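Local coordinates for protein motility-associated killing factor MakB (Vibrio cholerae serotype O1, PDB 6W1W) that is probably one component of a tripartite alpha-pore-forming cytotoxin of Vibrio cholerae, at residues Gln158-Ile163 against Ala255-Lys260; Ser171-Ser176 against Gln236-Lys241; Pro210-Ala215 against Lys260-Thr265. All coordinates share one frame; numbering follows the deposited sequence.

Interaction 1. Residues Gln158-Ile163 against Ala255-Lys260; sequences QAMVRI and AAAITK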
# COMPACT_ATOMS: atom_id res chain seq x y z
N GLN A 158 29.22 -11.33 13.53
CA GLN A 158 28.84 -12.49 12.72
C GLN A 158 27.60 -13.17 13.29
O GLN A 158 26.67 -13.50 12.55
CB GLN A 158 30.00 -13.47 12.61
CG GLN A 158 31.26 -12.86 12.02
CD GLN A 158 32.32 -13.90 11.71
OE1 GLN A 158 32.07 -15.11 11.75
NE2 GLN A 158 33.53 -13.44 11.40
N ALA A 159 27.58 -13.38 14.61
CA ALA A 159 26.39 -13.94 15.26
C ALA A 159 25.16 -13.07 15.05
O ALA A 159 24.04 -13.58 14.97
CB ALA A 159 26.65 -14.14 16.75
N MET A 160 25.35 -11.75 14.94
CA MET A 160 24.20 -10.86 14.82
C MET A 160 23.71 -10.72 13.38
O MET A 160 22.51 -10.56 13.15
CB MET A 160 24.53 -9.48 15.40
CG MET A 160 24.54 -9.43 16.91
SD MET A 160 24.80 -7.77 17.54
CE MET A 160 26.32 -7.32 16.70
N VAL A 161 24.63 -10.78 12.41
CA VAL A 161 24.20 -10.71 11.01
C VAL A 161 23.30 -11.90 10.68
O VAL A 161 22.32 -11.76 9.95
CB VAL A 161 25.43 -10.65 10.08
CG1 VAL A 161 24.98 -10.65 8.62
CG2 VAL A 161 26.27 -9.43 10.38
N ARG A 162 23.62 -13.08 11.23
CA ARG A 162 22.80 -14.26 10.96
C ARG A 162 21.41 -14.11 11.55
O ARG A 162 20.42 -14.49 10.91
CB ARG A 162 23.49 -15.51 11.51
CG ARG A 162 24.88 -15.74 10.95
CD ARG A 162 25.45 -17.08 11.39
NE ARG A 162 26.90 -17.09 11.30
CZ ARG A 162 27.71 -17.08 12.36
NH1 ARG A 162 27.20 -17.07 13.59
NH2 ARG A 162 29.03 -17.08 12.19
N ILE A 163 21.30 -13.57 12.76
CA ILE A 163 19.99 -13.41 13.38
C ILE A 163 19.16 -12.38 12.62
O ILE A 163 17.95 -12.57 12.43
CB ILE A 163 20.15 -13.03 14.86
CG1 ILE A 163 20.84 -14.16 15.63
CG2 ILE A 163 18.79 -12.72 15.48
CD1 ILE A 163 21.01 -13.88 17.09
N ALA A 255 18.78 -8.48 20.88
CA ALA A 255 17.95 -7.30 20.70
C ALA A 255 18.51 -6.39 19.62
O ALA A 255 17.75 -5.79 18.85
CB ALA A 255 17.82 -6.53 22.02
N ALA A 256 19.84 -6.28 19.54
CA ALA A 256 20.44 -5.48 18.48
C ALA A 256 20.14 -6.07 17.12
O ALA A 256 19.76 -5.35 16.18
CB ALA A 256 21.95 -5.37 18.71
N ALA A 257 20.26 -7.40 16.99
CA ALA A 257 20.04 -8.04 15.70
C ALA A 257 18.57 -8.02 15.31
O ALA A 257 18.24 -7.84 14.13
CB ALA A 257 20.57 -9.48 15.75
N ILE A 258 17.67 -8.19 16.28
CA ILE A 258 16.24 -8.16 15.99
C ILE A 258 15.84 -6.80 15.42
O ILE A 258 15.28 -6.71 14.32
CB ILE A 258 15.42 -8.50 17.25
CG1 ILE A 258 15.63 -9.96 17.64
CG2 ILE A 258 13.94 -8.17 17.03
CD1 ILE A 258 14.87 -10.39 18.88
N THR A 259 16.15 -5.72 16.16
CA THR A 259 15.68 -4.38 15.79
C THR A 259 16.22 -3.95 14.44
O THR A 259 15.52 -3.30 13.66
CB THR A 259 16.07 -3.37 16.87
OG1 THR A 259 17.48 -3.42 17.10
CG2 THR A 259 15.34 -3.66 18.17
N LYS A 260 17.48 -4.29 14.14
CA LYS A 260 18.04 -3.96 12.83
C LYS A 260 17.20 -4.55 11.70
O LYS A 260 16.98 -3.90 10.67
CB LYS A 260 19.49 -4.42 12.76
CG LYS A 260 19.97 -4.89 11.39
CD LYS A 260 20.16 -3.74 10.43
CE LYS A 260 21.05 -4.13 9.26
NZ LYS A 260 22.49 -4.24 9.67
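Ala-257 of helix 251-270 presses its methyl group into the groove between Met-160 and Ile-163, two residues three apart on helix 157-176. This is the close-packed part of the contact. The methyl carbon CB of Ala-257 lies 3.4 Å from the carbonyl O of Met-160 and 3.7 Å from CB of Ile-163. CG2 of Ile-163 touches the same methyl, so CB and the short branch CG2 make the contact, and the longer CG1-CD1 arm does not. Met-160 approaches with CB and CG, CB standing 4.0 Å from Ala-257 CB. Its chi1 of -76° sets CG beside the backbone N, and the chain runs on to carry SD to 3.9 Å from CB of Ala-256. With the small Ala-257 facing helix 157-176 and Ala-256 at its flank, the axes come within 8.4 Å, crossing at -39°. No hydrogen bond spans the pair; the side chains meet through apolar contact.

The far side of 158-163 is quite different. Gln-158, Val-161 and Arg-162 are exposed. Arg-162 folds back along its own helix, with one face of its guanidinium over the carbonyl O of Gln-158, off-centre toward the rim.

Beyond the pair, Ile-163 also packs on Leu-242 and Leu-245 of helix 233-245 and on Ala-249 in the following loop. Trp-47 of helix 46-66 touches Ala-255, Ala-256 and Thr-259, while Ile-258 and Thr-259 lean on Leu-212. Helix 251-270 is thus packed between helix 157-176, helix 46-66 and strand 209-220.

Interaction 2. Residues Ser171-Ser176 against Gln236-Lys241; sequences SQSIAS and QQDLDK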
# COMPACT_ATOMS: atom_id res chain seq x y z
N SER A 171 10.49 -13.21 7.47
CA SER A 171 9.45 -12.27 7.08
C SER A 171 9.16 -12.35 5.59
O SER A 171 8.00 -12.21 5.17
CB SER A 171 9.84 -10.85 7.49
OG SER A 171 8.78 -9.93 7.24
N GLN A 172 10.18 -12.61 4.77
CA GLN A 172 9.98 -12.66 3.32
C GLN A 172 9.32 -13.95 2.86
O GLN A 172 8.65 -13.95 1.82
CB GLN A 172 11.32 -12.49 2.59
CG GLN A 172 11.17 -12.34 1.09
CD GLN A 172 12.49 -12.16 0.38
OE1 GLN A 172 12.76 -12.81 -0.63
NE2 GLN A 172 13.33 -11.28 0.91
N SER A 173 9.48 -15.06 3.59
CA SER A 173 8.81 -16.29 3.20
C SER A 173 7.33 -16.27 3.56
O SER A 173 6.51 -16.81 2.81
CB SER A 173 9.51 -17.51 3.82
OG SER A 173 9.21 -17.67 5.20
N ILE A 174 6.97 -15.63 4.67
CA ILE A 174 5.56 -15.39 4.95
C ILE A 174 4.97 -14.42 3.93
O ILE A 174 3.76 -14.43 3.68
CB ILE A 174 5.36 -14.86 6.39
CG1 ILE A 174 6.01 -15.81 7.40
CG2 ILE A 174 3.88 -14.67 6.72
CD1 ILE A 174 5.75 -15.45 8.85
N ALA A 175 5.81 -13.58 3.33
CA ALA A 175 5.33 -12.65 2.32
C ALA A 175 5.06 -13.35 0.99
O ALA A 175 4.25 -12.87 0.19
CB ALA A 175 6.33 -11.52 2.12
N SER A 176 5.73 -14.48 0.74
CA SER A 176 5.52 -15.19 -0.52
C SER A 176 4.15 -15.85 -0.57
O SER A 176 3.57 -15.99 -1.65
CB SER A 176 6.62 -16.22 -0.74
OG SER A 176 7.87 -15.59 -0.90
N GLN A 236 8.52 -22.78 8.51
CA GLN A 236 8.98 -23.61 9.62
C GLN A 236 10.49 -23.86 9.59
O GLN A 236 11.08 -24.14 10.64
CB GLN A 236 8.23 -24.93 9.63
CG GLN A 236 6.95 -24.91 10.46
CD GLN A 236 7.21 -24.76 11.94
OE1 GLN A 236 8.36 -24.85 12.40
NE2 GLN A 236 6.15 -24.53 12.71
N GLN A 237 11.12 -23.75 8.42
CA GLN A 237 12.57 -23.89 8.34
C GLN A 237 13.29 -22.62 8.76
O GLN A 237 14.40 -22.69 9.30
CB GLN A 237 12.99 -24.29 6.93
CG GLN A 237 12.53 -25.68 6.50
CD GLN A 237 12.81 -25.98 5.04
OE1 GLN A 237 13.71 -25.38 4.44
NE2 GLN A 237 12.05 -26.90 4.46
N ASP A 238 12.68 -21.46 8.51
CA ASP A 238 13.22 -20.20 9.01
C ASP A 238 12.96 -20.04 10.50
O ASP A 238 13.81 -19.54 11.24
CB ASP A 238 12.63 -19.02 8.23
CG ASP A 238 13.07 -19.00 6.78
OD1 ASP A 238 14.15 -19.57 6.48
OD2 ASP A 238 12.36 -18.42 5.94
N LEU A 239 11.78 -20.47 10.96
CA LEU A 239 11.47 -20.43 12.39
C LEU A 239 12.44 -21.28 13.20
O LEU A 239 12.91 -20.86 14.27
CB LEU A 239 10.04 -20.89 12.63
CG LEU A 239 8.94 -19.83 12.60
CD1 LEU A 239 7.58 -20.46 12.33
CD2 LEU A 239 8.92 -19.06 13.91
N ASP A 240 12.76 -22.48 12.72
CA ASP A 240 13.64 -23.36 13.47
C ASP A 240 15.09 -22.88 13.41
O ASP A 240 15.81 -22.95 14.41
CB ASP A 240 13.53 -24.80 12.96
CG ASP A 240 12.33 -25.53 13.52
OD1 ASP A 240 11.57 -24.93 14.31
OD2 ASP A 240 12.14 -26.72 13.17
N LYS A 241 15.52 -22.39 12.24
CA LYS A 241 16.87 -21.87 12.11
C LYS A 241 17.11 -20.70 13.05
O LYS A 241 18.20 -20.55 13.61
CB LYS A 241 17.12 -21.46 10.66
CG LYS A 241 18.57 -21.31 10.26
CD LYS A 241 18.68 -20.86 8.81
CE LYS A 241 19.96 -21.34 8.14
NZ LYS A 241 19.93 -22.81 7.84
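The carboxylate of Asp-238 meets Ser-173 through one oxygen: OD2 lies 3.3 Å from the serine OG. That hydroxyl sits at the end of the flat group, slightly off its plane, rather than stacked over a face. OD2 also has the serine CB at 3.7 Å, so oxygen and methylene of one short side chain cover the same carboxylate oxygen. The other oxygen, OD1, comes close to OE1 of Glu-166, a pairing of like charges two turns before Ser-173 on helix 157-176. Such a neighbour would tend to favour protonation of one of the acids, though Lys-241, which touches Glu-166, may offset this.

The approach of OG to OD2 does not amount to a hydrogen bond. Ser-173 has chi1 at 76°, with OG between the backbone N and the carbonyl carbon, and from there the hydroxyl bonds to the main-chain O of Leu-170, one turn back. Its single proton is thereby spent on its own helix. Asp-238 reaches across with chi1 at -67°, its CG beside the backbone N.

Elsewhere the segments stand well apart. The nearest CA atoms, those of Ser-173 and Asp-238, are 8.3 Å from each other, and the pair buries just 57 Å² in total: a sparse, polar helix-helix contact. Further along 171-176, Ser-176 OG donates to Gln-172 O at 3.3 Å, another hydroxyl turned back onto its own helix.

Apolar contacts flank this polar pair: Leu-239 rests on Leu-170, and Ile-174 on Val-235. Helix 233-245 packs on helix 157-176 here, and Leu-239 also meets Thr-347 and Asn-350 in the loop between strands 338-346 and 351-354.

Interaction 3. Residues Pro210-Ala215 against Lys260-Thr265; sequences PFLSFA and KAIIQT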
# COMPACT_ATOMS: atom_id res chain seq x y z
N PRO A 210 9.58 -11.91 26.35
CA PRO A 210 9.07 -11.17 25.18
C PRO A 210 9.76 -9.83 25.03
O PRO A 210 10.33 -9.27 25.97
CB PRO A 210 7.58 -10.99 25.48
CG PRO A 210 7.47 -11.11 26.96
CD PRO A 210 8.53 -12.11 27.37
N PHE A 211 9.72 -9.30 23.81
CA PHE A 211 10.51 -8.12 23.48
C PHE A 211 9.84 -7.26 22.42
O PHE A 211 9.22 -6.25 22.74
CB PHE A 211 11.91 -8.57 23.03
CG PHE A 211 12.80 -7.45 22.59
CD1 PHE A 211 13.06 -7.24 21.24
CD2 PHE A 211 13.40 -6.62 23.51
CE1 PHE A 211 13.88 -6.22 20.82
CE2 PHE A 211 14.23 -5.59 23.10
CZ PHE A 211 14.47 -5.39 21.75
N LEU A 212 9.96 -7.66 21.16
CA LEU A 212 9.43 -6.90 20.03
C LEU A 212 8.30 -7.70 19.38
O LEU A 212 8.30 -8.93 19.41
CB LEU A 212 10.52 -6.61 19.00
CG LEU A 212 10.32 -5.60 17.87
CD1 LEU A 212 11.67 -5.06 17.45
CD2 LEU A 212 9.59 -6.19 16.67
N SER A 213 7.35 -6.98 18.78
CA SER A 213 6.23 -7.63 18.11
C SER A 213 5.60 -6.63 17.15
O SER A 213 4.91 -5.71 17.59
CB SER A 213 5.20 -8.14 19.13
OG SER A 213 4.08 -7.28 19.19
N PHE A 214 5.83 -6.82 15.85
CA PHE A 214 5.20 -5.99 14.84
C PHE A 214 4.33 -6.85 13.94
O PHE A 214 4.54 -8.06 13.80
CB PHE A 214 6.24 -5.21 14.02
CG PHE A 214 6.84 -5.99 12.88
CD1 PHE A 214 7.61 -7.11 13.13
CD2 PHE A 214 6.67 -5.58 11.57
CE1 PHE A 214 8.18 -7.82 12.09
CE2 PHE A 214 7.24 -6.29 10.53
CZ PHE A 214 7.99 -7.41 10.79
N ALA A 215 3.33 -6.22 13.32
CA ALA A 215 2.29 -6.91 12.58
C ALA A 215 2.22 -6.39 11.15
O ALA A 215 2.80 -5.36 10.80
CB ALA A 215 0.93 -6.76 13.27
N LYS A 260 17.48 -4.29 14.14
CA LYS A 260 18.04 -3.96 12.83
C LYS A 260 17.20 -4.55 11.70
O LYS A 260 16.98 -3.90 10.67
CB LYS A 260 19.49 -4.42 12.76
CG LYS A 260 19.97 -4.89 11.39
CD LYS A 260 20.16 -3.74 10.43
CE LYS A 260 21.05 -4.13 9.26
NZ LYS A 260 22.49 -4.24 9.67
N ALA A 261 16.69 -5.77 11.89
CA ALA A 261 15.89 -6.42 10.84
C ALA A 261 14.49 -5.83 10.73
O ALA A 261 13.95 -5.74 9.62
CB ALA A 261 15.81 -7.92 11.10
N ILE A 262 13.89 -5.42 11.85
CA ILE A 262 12.59 -4.75 11.79
C ILE A 262 12.71 -3.43 11.03
O ILE A 262 11.86 -3.10 10.19
CB ILE A 262 12.02 -4.55 13.20
CG1 ILE A 262 12.15 -5.84 14.01
CG2 ILE A 262 10.57 -4.10 13.14
CD1 ILE A 262 11.40 -7.00 13.39
N ILE A 263 13.76 -2.65 11.32
CA ILE A 263 14.00 -1.43 10.55
C ILE A 263 14.26 -1.77 9.09
O ILE A 263 13.72 -1.13 8.18
CB ILE A 263 15.17 -0.63 11.17
CG1 ILE A 263 14.64 0.41 12.17
CG2 ILE A 263 16.00 0.07 10.10
CD1 ILE A 263 14.11 -0.18 13.45
N GLN A 264 15.06 -2.81 8.85
CA GLN A 264 15.42 -3.18 7.48
C GLN A 264 14.19 -3.56 6.66
O GLN A 264 14.17 -3.34 5.44
CB GLN A 264 16.43 -4.32 7.49
CG GLN A 264 16.98 -4.69 6.13
CD GLN A 264 17.54 -3.51 5.38
OE1 GLN A 264 16.97 -3.07 4.39
NE2 GLN A 264 18.66 -2.98 5.86
N THR A 265 13.15 -4.12 7.29
CA THR A 265 11.93 -4.40 6.55
C THR A 265 11.08 -3.15 6.39
O THR A 265 10.42 -2.99 5.35
CB THR A 265 11.12 -5.52 7.23
OG1 THR A 265 10.85 -5.17 8.60
CG2 THR A 265 11.87 -6.86 7.18
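Ile-262 packs against both Leu-212 and Phe-214, alternate residues of strand 209-220 that point to the helix. From its CB the side chain divides. CG1, set beside the backbone N by a chi1 of -47°, meets both methyls of Leu-212, with CD1 at 3.6 Å and CD2 at 3.7 Å. The second branch, CG2, stands over one face of the Phe-214 ring in a CH-pi contact, 4.3 Å from the centroid and 15° off the ring normal. At the tip, CD1 of Ile-262 lies 3.6 Å from CE1 of the same ring and also brushes CD2 of Leu-212.

One turn on, Thr-265 OG1 approaches Phe-214 CZ obliquely at 4.2 Å. This hydroxyl is engaged by its own helix, donating to the carbonyl O of Ile-262 at 2.8 Å.

Tyr-201 on the adjoining strand 193-203 touches both Phe-214 and Ile-262. Strand and helix run nearly parallel, 16° apart. This is helix-on-sheet packing against the apolar face of the hairpin 193-203 with 209-220, part of a mixed four-stranded sheet; the hairpin is consistent with the beta-tongue of the head domain in ClyA-like alpha-pore-forming toxins.

Helix 251-270 serves interactions 1 and 3, which share Lys-260 and have centres about 11 Å apart. They touch directly: Ala-255 CB lies 3.6 Å from Phe-211 CZ, and Ile-258 CG2 is 3.9 Å from Leu-212 CD1. Interaction 2 touches neither, though its nearest atoms are about 4 Å from interaction 3; its centre is about 16 Å from that of interaction 1, yet helix 157-176 runs through both 1 and 2. The chain leaves helix 157-176 for the hairpin, and helices 233-245 and 251-270, which follow, both pack back on it. A bound 1,2-ethanediol, probably from crystallisation, lies about 5 Å from the side chain of Phe-214 in interaction 3.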